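Local coordinates for protein CT_858 (Chlamydia trachomatis, PDB 3DPM) that probably acts as a serine-type endopeptidase, combining a PDZ domain with an S41-family peptidase domain, at residues A[26-31]-A[525-530]; A[22-27]-A[69-74]; A[109-114]-A[170-175]. All blocks are in the same frame, centred on the assembly; numbering follows the deposited sequence.

How the contacts relate
Contacts 1 and 2 share the first turn of helix 25-31 and lie on the same side of the chain's centre, 15 to 16 Å from it, while contact 3 lies about 31 Å out in the PDZ domain. The first two have centres about 8 Å apart and touch each other through the amine of K28 and the backbone of the 69-74 loop. Contact 2 is wholly buried, built on a hydroxyl-carboxylate bond within apolar cover. Contact 1 is partly buried and combines a lysine-glutamate pair with aromatic packing. Contact 3, whose centre lies about 39 Å from that of contact 1, is nearer the surface, and there charged groups predominate: one arginine gathers two acids and stacks on another arginine.

Contact 1: residues A[26-31]-A[525-530]; sequences TWKEQY and IENIGV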
# COMPACT_ATOMS: atom_id res chain seq x y z
N THR A 26 -9.57 25.33 -4.10
CA THR A 26 -9.94 26.62 -4.66
C THR A 26 -11.30 26.57 -5.36
O THR A 26 -12.08 27.51 -5.31
CB THR A 26 -8.90 27.08 -5.68
OG1 THR A 26 -7.65 27.30 -5.01
CG2 THR A 26 -9.34 28.37 -6.36
N TRP A 27 -11.58 25.45 -6.02
CA TRP A 27 -12.84 25.30 -6.72
C TRP A 27 -14.01 25.15 -5.75
O TRP A 27 -15.10 25.69 -5.98
CB TRP A 27 -12.78 24.10 -7.68
CG TRP A 27 -14.13 23.63 -8.18
CD1 TRP A 27 -14.90 22.62 -7.66
CD2 TRP A 27 -14.89 24.19 -9.26
NE1 TRP A 27 -16.08 22.52 -8.35
CE2 TRP A 27 -16.11 23.47 -9.33
CE3 TRP A 27 -14.67 25.23 -10.17
CZ2 TRP A 27 -17.10 23.76 -10.28
CZ3 TRP A 27 -15.65 25.52 -11.11
CH2 TRP A 27 -16.85 24.79 -11.16
N LYS A 28 -13.79 24.42 -4.66
CA LYS A 28 -14.85 24.21 -3.69
C LYS A 28 -15.19 25.51 -2.95
O LYS A 28 -16.33 25.73 -2.54
CB LYS A 28 -14.45 23.11 -2.69
CG LYS A 28 -14.15 21.76 -3.35
CD LYS A 28 -15.39 21.14 -3.97
CE LYS A 28 -15.08 19.83 -4.68
NZ LYS A 28 -16.31 19.13 -5.15
N GLU A 29 -14.19 26.38 -2.79
CA GLU A 29 -14.40 27.64 -2.10
C GLU A 29 -15.25 28.61 -2.92
O GLU A 29 -16.11 29.31 -2.39
CB GLU A 29 -13.05 28.30 -1.78
CG GLU A 29 -12.08 27.39 -1.03
CD GLU A 29 -10.68 28.00 -0.85
OE1 GLU A 29 -10.19 28.73 -1.75
OE2 GLU A 29 -10.05 27.73 0.19
N GLN A 30 -15.01 28.63 -4.23
CA GLN A 30 -15.75 29.54 -5.10
C GLN A 30 -17.04 29.01 -5.69
O GLN A 30 -18.01 29.75 -5.81
CB GLN A 30 -14.81 30.03 -6.20
CG GLN A 30 -13.68 30.87 -5.64
CD GLN A 30 -12.56 31.06 -6.63
OE1 GLN A 30 -12.77 31.57 -7.73
NE2 GLN A 30 -11.35 30.66 -6.24
N TYR A 31 -17.09 27.73 -6.06
CA TYR A 31 -18.31 27.19 -6.63
C TYR A 31 -19.30 26.79 -5.53
O TYR A 31 -20.50 26.94 -5.70
CB TYR A 31 -18.00 25.98 -7.52
CG TYR A 31 -19.22 25.24 -8.02
CD1 TYR A 31 -20.00 25.73 -9.07
CD2 TYR A 31 -19.62 24.05 -7.41
CE1 TYR A 31 -21.14 25.05 -9.50
CE2 TYR A 31 -20.76 23.37 -7.83
CZ TYR A 31 -21.52 23.87 -8.87
OH TYR A 31 -22.66 23.20 -9.26
N ILE A 525 -15.08 19.53 -14.76
CA ILE A 525 -15.98 18.39 -14.70
C ILE A 525 -16.45 18.22 -13.25
O ILE A 525 -17.58 17.79 -12.99
CB ILE A 525 -15.24 17.11 -15.22
CG1 ILE A 525 -15.08 17.21 -16.73
CG2 ILE A 525 -15.99 15.85 -14.84
CD1 ILE A 525 -13.99 16.32 -17.32
N GLU A 526 -15.58 18.57 -12.31
CA GLU A 526 -15.86 18.47 -10.87
C GLU A 526 -17.15 19.18 -10.48
O GLU A 526 -17.27 20.39 -10.68
CB GLU A 526 -14.68 19.05 -10.07
CG GLU A 526 -14.73 18.81 -8.56
CD GLU A 526 -14.71 17.34 -8.20
OE1 GLU A 526 -13.99 16.58 -8.88
OE2 GLU A 526 -15.42 16.95 -7.23
N ASN A 527 -18.10 18.43 -9.93
CA ASN A 527 -19.40 18.94 -9.50
C ASN A 527 -20.36 19.27 -10.64
O ASN A 527 -21.58 19.24 -10.46
CB ASN A 527 -19.23 20.20 -8.64
CG ASN A 527 -18.78 19.90 -7.23
OD1 ASN A 527 -19.45 19.16 -6.50
ND2 ASN A 527 -17.65 20.46 -6.83
N ILE A 528 -19.82 19.58 -11.80
CA ILE A 528 -20.65 19.93 -12.94
C ILE A 528 -20.95 18.72 -13.81
O ILE A 528 -22.05 18.59 -14.36
CB ILE A 528 -19.96 21.02 -13.78
CG1 ILE A 528 -19.65 22.22 -12.89
CG2 ILE A 528 -20.83 21.42 -14.96
CD1 ILE A 528 -18.63 23.15 -13.50
N GLY A 529 -19.97 17.83 -13.94
CA GLY A 529 -20.14 16.65 -14.75
C GLY A 529 -20.41 17.01 -16.20
O GLY A 529 -20.05 18.09 -16.66
N VAL A 530 -21.03 16.09 -16.93
CA VAL A 530 -21.32 16.33 -18.33
C VAL A 530 -22.81 16.28 -18.61
O VAL A 530 -23.52 15.35 -18.20
CB VAL A 530 -20.62 15.31 -19.24
CG1 VAL A 530 -20.74 15.76 -20.70
CG2 VAL A 530 -19.16 15.17 -18.83
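K28 and E526 supply the charged part of this contact between helix 25-31 and a loop almost 500 residues away in sequence. K28 NZ donates to E526 OE2 at 3.1 Å in a salt bridge, meeting the oxygen on its anti side and 18° out of the carboxylate plane. The lysine chain starts beside its own backbone N and kinks at chi2 (-66°), then runs extended, which carries the amine across to the acid. That amine is buried, and the carbonyl oxygen of N70, with a weaker share from L69 O, provides further acceptors; E526 OE1 is in turn held by a weak bond from G493 N. One lysine thus ties three backbone and side-chain oxygens from two separate loops to the helix.

The apolar part is carried by aromatic rings one helical turn apart. W27 and Y31 both have CG anti to the backbone N, and they stack, with W27 CZ2 3.4 Å above the tyrosine plane. At the far end of the indole, CH2 meets I528 CD1 at 3.4 Å, the isoleucine crossing the tryptophan at about a right angle. N527 brings its CB up to the rims of the stacked pair, 3.6 Å from Y31 CE2 and in the plane of the indole at its edge, 3.9 Å from W27 NE1.

Helix 25-31 thereby closes against the loop between strands 507-518 and 534-535 in the S41 peptidase region. W27 and E526 also lean on L516 of strand 507-518, I525 packs onto helix 468-478, and T26 meets P204 of the second subunit.

Contact 2: residues A[22-27]-A[69-74]; sequences YAPKTW and LNDFHA. With LAS (N-acetyl-S-({(2R,3S,4R)-3-hydroxy-2-[(1S)-1-hydroxy-2-methylpropyl]-4-methyl-5-oxopyrrolidin-2-yl}carbonyl)cysteine), chain C.
L69 opens the second segment by laying its branched end over the ring of Y22: CD1 lies over one face, 4.0 Å from Y22 CZ, and CD2 approaches Y22 CE2 at 4.0 Å. The other face of the same ring is covered from within its own segment by P24 CG, so the tyrosine is sandwiched between a leucine and a proline.

N70 then leaves helical geometry with positive phi and turns the chain into D71, the polar centre of the contact. Y22 OH donates to D71 OD2 at 2.7 Å, meeting that oxygen's anti lone pair, with the carboxylate 54° from the ring plane. Having CG anti to the backbone N (chi1 -170°) sends the phenol straight out to meet the acid, which comes from the opposite direction. The hydroxyl of T513 is a second partner of OD2, and D71 OD1 accepts from H73 N at 2.8 Å, an Asx turn. Bonds at both oxygens should fix the rotation of this buried carboxylate.

H73 follows, its backbone N held by that turn, and its imidazole NE2 comes within 3.3 Å of LAS C3, consistent with the turn helping to place a residue beside the ligand. The type I turn closes with A74 N bonded to D71 O at 3.1 Å, and A74 CB rests 4.4 Å from Y22 CE1.

The contact joins the residues leading into helix 25-31 to the loop between helix 55-67 and strand 75-78. Strand 507-518 flanks both, with T513 touching Y22, P24 and H73 and S511 bonded to the backbone oxygen of H73.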
# COMPACT_ATOMS: atom_id res chain seq x y z
N TYR A 22 -5.14 18.62 -1.64
CA TYR A 22 -6.49 18.60 -2.15
C TYR A 22 -6.62 19.61 -3.29
O TYR A 22 -6.85 20.79 -3.07
CB TYR A 22 -7.47 18.93 -1.03
CG TYR A 22 -8.89 18.68 -1.44
CD1 TYR A 22 -9.30 17.40 -1.82
CD2 TYR A 22 -9.80 19.72 -1.53
CE1 TYR A 22 -10.59 17.17 -2.29
CE2 TYR A 22 -11.08 19.50 -2.00
CZ TYR A 22 -11.46 18.22 -2.38
OH TYR A 22 -12.72 18.01 -2.89
N ALA A 23 -6.46 19.11 -4.52
CA ALA A 23 -6.50 19.94 -5.73
C ALA A 23 -7.76 20.79 -5.96
O ALA A 23 -7.67 21.92 -6.45
CB ALA A 23 -6.23 19.07 -6.96
N PRO A 24 -8.94 20.25 -5.65
CA PRO A 24 -10.06 21.15 -5.92
C PRO A 24 -10.45 22.12 -4.81
O PRO A 24 -11.56 22.65 -4.82
CB PRO A 24 -11.18 20.18 -6.30
CG PRO A 24 -10.88 18.98 -5.48
CD PRO A 24 -9.38 18.85 -5.50
N LYS A 25 -9.55 22.40 -3.87
CA LYS A 25 -9.86 23.32 -2.77
C LYS A 25 -10.37 24.67 -3.27
O LYS A 25 -11.46 25.11 -2.89
CB LYS A 25 -8.65 23.54 -1.85
CG LYS A 25 -9.00 24.37 -0.60
CD LYS A 25 -7.95 24.29 0.50
CE LYS A 25 -6.81 25.28 0.30
NZ LYS A 25 -7.24 26.69 0.55
N THR A 26 -9.57 25.33 -4.10
CA THR A 26 -9.94 26.62 -4.66
C THR A 26 -11.30 26.57 -5.36
O THR A 26 -12.08 27.51 -5.31
CB THR A 26 -8.90 27.08 -5.68
OG1 THR A 26 -7.65 27.30 -5.01
CG2 THR A 26 -9.34 28.37 -6.36
N TRP A 27 -11.58 25.45 -6.02
CA TRP A 27 -12.84 25.30 -6.72
C TRP A 27 -14.01 25.15 -5.75
O TRP A 27 -15.10 25.69 -5.98
CB TRP A 27 -12.78 24.10 -7.68
CG TRP A 27 -14.13 23.63 -8.18
CD1 TRP A 27 -14.90 22.62 -7.66
CD2 TRP A 27 -14.89 24.19 -9.26
NE1 TRP A 27 -16.08 22.52 -8.35
CE2 TRP A 27 -16.11 23.47 -9.33
CE3 TRP A 27 -14.67 25.23 -10.17
CZ2 TRP A 27 -17.10 23.76 -10.28
CZ3 TRP A 27 -15.65 25.52 -11.11
CH2 TRP A 27 -16.85 24.79 -11.16
N LEU A 69 -17.25 18.59 1.61
CA LEU A 69 -16.50 18.93 0.40
C LEU A 69 -17.35 18.65 -0.83
O LEU A 69 -17.02 19.11 -1.93
CB LEU A 69 -15.22 18.09 0.31
CG LEU A 69 -14.10 18.28 1.35
CD1 LEU A 69 -13.04 17.20 1.17
CD2 LEU A 69 -13.47 19.66 1.18
N ASN A 70 -18.44 17.91 -0.65
CA ASN A 70 -19.35 17.57 -1.75
C ASN A 70 -18.53 17.01 -2.94
O ASN A 70 -18.66 17.45 -4.08
CB ASN A 70 -20.14 18.82 -2.16
CG ASN A 70 -21.28 18.51 -3.13
OD1 ASN A 70 -22.08 19.39 -3.46
ND2 ASN A 70 -21.36 17.27 -3.57
N ASP A 71 -17.67 16.03 -2.63
CA ASP A 71 -16.78 15.39 -3.60
C ASP A 71 -16.96 13.88 -3.44
O ASP A 71 -16.75 13.34 -2.35
CB ASP A 71 -15.32 15.76 -3.27
CG ASP A 71 -14.33 15.32 -4.36
OD1 ASP A 71 -14.57 14.29 -5.03
OD2 ASP A 71 -13.28 15.99 -4.53
N PHE A 72 -17.36 13.21 -4.52
CA PHE A 72 -17.57 11.76 -4.48
C PHE A 72 -16.28 10.98 -4.27
O PHE A 72 -16.31 9.82 -3.86
CB PHE A 72 -18.26 11.28 -5.76
CG PHE A 72 -19.66 11.81 -5.94
CD1 PHE A 72 -19.93 12.78 -6.90
CD2 PHE A 72 -20.71 11.34 -5.14
CE1 PHE A 72 -21.21 13.28 -7.07
CE2 PHE A 72 -21.99 11.83 -5.29
CZ PHE A 72 -22.25 12.81 -6.26
N HIS A 73 -15.14 11.61 -4.56
CA HIS A 73 -13.84 10.97 -4.39
C HIS A 73 -13.24 11.27 -3.02
O HIS A 73 -12.27 10.64 -2.63
CB HIS A 73 -12.87 11.43 -5.48
CG HIS A 73 -13.06 10.73 -6.79
ND1 HIS A 73 -12.76 11.33 -8.00
CD2 HIS A 73 -13.51 9.49 -7.08
CE1 HIS A 73 -13.02 10.48 -8.97
NE2 HIS A 73 -13.47 9.35 -8.44
N ALA A 74 -13.80 12.25 -2.31
CA ALA A 74 -13.31 12.62 -0.98
C ALA A 74 -14.15 11.92 0.09
O ALA A 74 -15.34 12.18 0.22
CB ALA A 74 -13.38 14.12 -0.79
C18 LAS C . -12.07 6.79 -11.67
O19 LAS C . -12.41 5.73 -12.22
C9 LAS C . -10.78 6.81 -10.84
C10 LAS C . -9.88 8.00 -11.25
C11 LAS C . -9.24 8.01 -12.64
C16 LAS C . -9.84 6.94 -13.55
C12 LAS C . -9.50 9.40 -13.21
O17 LAS C . -8.81 8.03 -10.32
N8 LAS C . -10.14 5.46 -10.85
C6 LAS C . -9.83 5.16 -9.58
O7 LAS C . -9.23 4.15 -9.22
C5 LAS C . -10.24 6.28 -8.61
C20 LAS C . -10.84 5.66 -7.34
C3 LAS C . -11.32 7.01 -9.41
O2 LAS C . -12.49 6.19 -9.26

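Contact 3: residues A[109-114]-A[170-175]; sequences EIRVGD and IRRPFG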
# COMPACT_ATOMS: atom_id res chain seq x y z
N GLU A 109 -44.95 -8.28 1.96
CA GLU A 109 -46.04 -7.38 1.60
C GLU A 109 -45.63 -6.46 0.46
O GLU A 109 -46.48 -5.96 -0.27
CB GLU A 109 -46.46 -6.52 2.80
CG GLU A 109 -47.64 -7.06 3.60
CD GLU A 109 -48.52 -5.94 4.16
OE1 GLU A 109 -49.22 -5.27 3.37
OE2 GLU A 109 -48.51 -5.73 5.39
N ILE A 110 -44.33 -6.22 0.31
CA ILE A 110 -43.85 -5.33 -0.75
C ILE A 110 -43.62 -6.05 -2.07
O ILE A 110 -43.03 -7.13 -2.12
CB ILE A 110 -42.53 -4.62 -0.35
CG1 ILE A 110 -42.77 -3.59 0.76
CG2 ILE A 110 -41.96 -3.86 -1.54
CD1 ILE A 110 -43.22 -4.18 2.06
N ARG A 111 -44.09 -5.44 -3.15
CA ARG A 111 -43.92 -6.00 -4.49
C ARG A 111 -43.26 -4.95 -5.37
O ARG A 111 -43.28 -3.76 -5.05
CB ARG A 111 -45.27 -6.35 -5.13
CG ARG A 111 -46.24 -7.11 -4.27
CD ARG A 111 -47.59 -7.04 -4.95
NE ARG A 111 -48.70 -6.92 -4.01
CZ ARG A 111 -49.78 -6.18 -4.23
NH1 ARG A 111 -49.89 -5.49 -5.36
NH2 ARG A 111 -50.76 -6.13 -3.33
N VAL A 112 -42.68 -5.40 -6.47
CA VAL A 112 -42.04 -4.51 -7.42
C VAL A 112 -43.17 -3.66 -7.98
O VAL A 112 -44.26 -4.17 -8.25
CB VAL A 112 -41.39 -5.30 -8.57
CG1 VAL A 112 -41.01 -4.36 -9.69
CG2 VAL A 112 -40.14 -6.04 -8.06
N GLY A 113 -42.92 -2.37 -8.15
CA GLY A 113 -43.95 -1.51 -8.68
C GLY A 113 -44.59 -0.69 -7.58
O GLY A 113 -45.08 0.41 -7.83
N ASP A 114 -44.60 -1.22 -6.36
CA ASP A 114 -45.19 -0.49 -5.24
C ASP A 114 -44.47 0.85 -5.08
O ASP A 114 -43.30 0.97 -5.41
CB ASP A 114 -45.07 -1.31 -3.94
CG ASP A 114 -46.03 -2.50 -3.91
OD1 ASP A 114 -45.98 -3.30 -2.95
OD2 ASP A 114 -46.85 -2.64 -4.85
N ILE A 170 -46.15 2.05 2.00
CA ILE A 170 -46.16 1.95 0.55
C ILE A 170 -47.58 2.08 -0.01
O ILE A 170 -48.56 2.06 0.72
CB ILE A 170 -45.55 0.60 0.06
CG1 ILE A 170 -46.64 -0.47 -0.11
CG2 ILE A 170 -44.51 0.11 1.06
CD1 ILE A 170 -47.25 -0.94 1.16
N ARG A 171 -47.66 2.21 -1.33
CA ARG A 171 -48.93 2.32 -2.01
C ARG A 171 -48.95 1.29 -3.14
O ARG A 171 -48.02 1.23 -3.96
CB ARG A 171 -49.12 3.73 -2.57
CG ARG A 171 -50.42 3.94 -3.35
CD ARG A 171 -50.90 5.39 -3.28
NE ARG A 171 -49.96 6.33 -3.89
CZ ARG A 171 -49.92 7.64 -3.63
NH1 ARG A 171 -50.77 8.18 -2.75
NH2 ARG A 171 -49.02 8.42 -4.24
N ARG A 172 -49.99 0.47 -3.16
CA ARG A 172 -50.18 -0.54 -4.18
C ARG A 172 -50.57 0.17 -5.47
O ARG A 172 -51.09 1.29 -5.43
CB ARG A 172 -51.33 -1.47 -3.82
CG ARG A 172 -51.27 -2.05 -2.44
CD ARG A 172 -50.10 -2.96 -2.31
NE ARG A 172 -50.21 -3.76 -1.10
CZ ARG A 172 -49.29 -4.63 -0.71
NH1 ARG A 172 -48.20 -4.81 -1.45
NH2 ARG A 172 -49.47 -5.31 0.42
N PRO A 173 -50.32 -0.46 -6.62
CA PRO A 173 -50.68 0.20 -7.88
C PRO A 173 -52.17 0.52 -7.97
O PRO A 173 -52.55 1.51 -8.60
CB PRO A 173 -50.22 -0.80 -8.94
CG PRO A 173 -50.28 -2.13 -8.22
CD PRO A 173 -49.71 -1.78 -6.87
N PHE A 174 -53.01 -0.28 -7.33
CA PHE A 174 -54.43 -0.01 -7.40
C PHE A 174 -54.99 0.85 -6.27
O PHE A 174 -56.18 0.79 -5.97
CB PHE A 174 -55.22 -1.31 -7.53
CG PHE A 174 -54.99 -2.02 -8.83
CD1 PHE A 174 -54.21 -3.17 -8.90
CD2 PHE A 174 -55.50 -1.49 -10.02
CE1 PHE A 174 -53.94 -3.79 -10.12
CE2 PHE A 174 -55.24 -2.10 -11.25
CZ PHE A 174 -54.46 -3.26 -11.30
N GLY A 175 -54.14 1.66 -5.65
CA GLY A 175 -54.62 2.57 -4.63
C GLY A 175 -54.50 2.25 -3.15
O GLY A 175 -54.52 3.18 -2.33
O HOH W 1 -47.54 1.65 -6.69
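Within the PDZ domain, the loop that leads into strand 115-119 is clasped by R172, which follows the end of strand 165-171. The arginine bends at chi2 (-66°) and sets the edge of its guanidinium against the loop. NH2 forms a salt bridge with E109 OE1 at 3.0 Å and a weak bond to E109 O; NH1 also bonds to that carbonyl, but is modelled so close that the length is doubtful. NH1 also makes a salt bridge with D114 OD1 at 3.1 Å, its hydrogen bond weak.

D114 has a second task: its OD1 accepts from R111 N at 2.9 Å, from above the carboxylate plane, bracing the type II turn R111-D114. Strands 115-119 and 165-171 pair antiparallel in the PDZ sheet, and the contact lies at the end of that pairing, where R171 bonds to E115. The guanidinium of R111 lies flat over one face of that of R172, centres 3.9 Å and planes 5° apart, with the two acids probably easing the proximity of like charges. On the buried side I110 CG1 meets I170 CG2 at 4.1 Å. P173 CD sits 3.6 Å from D114 OD2, and a water donates to both G113 O and R171 O.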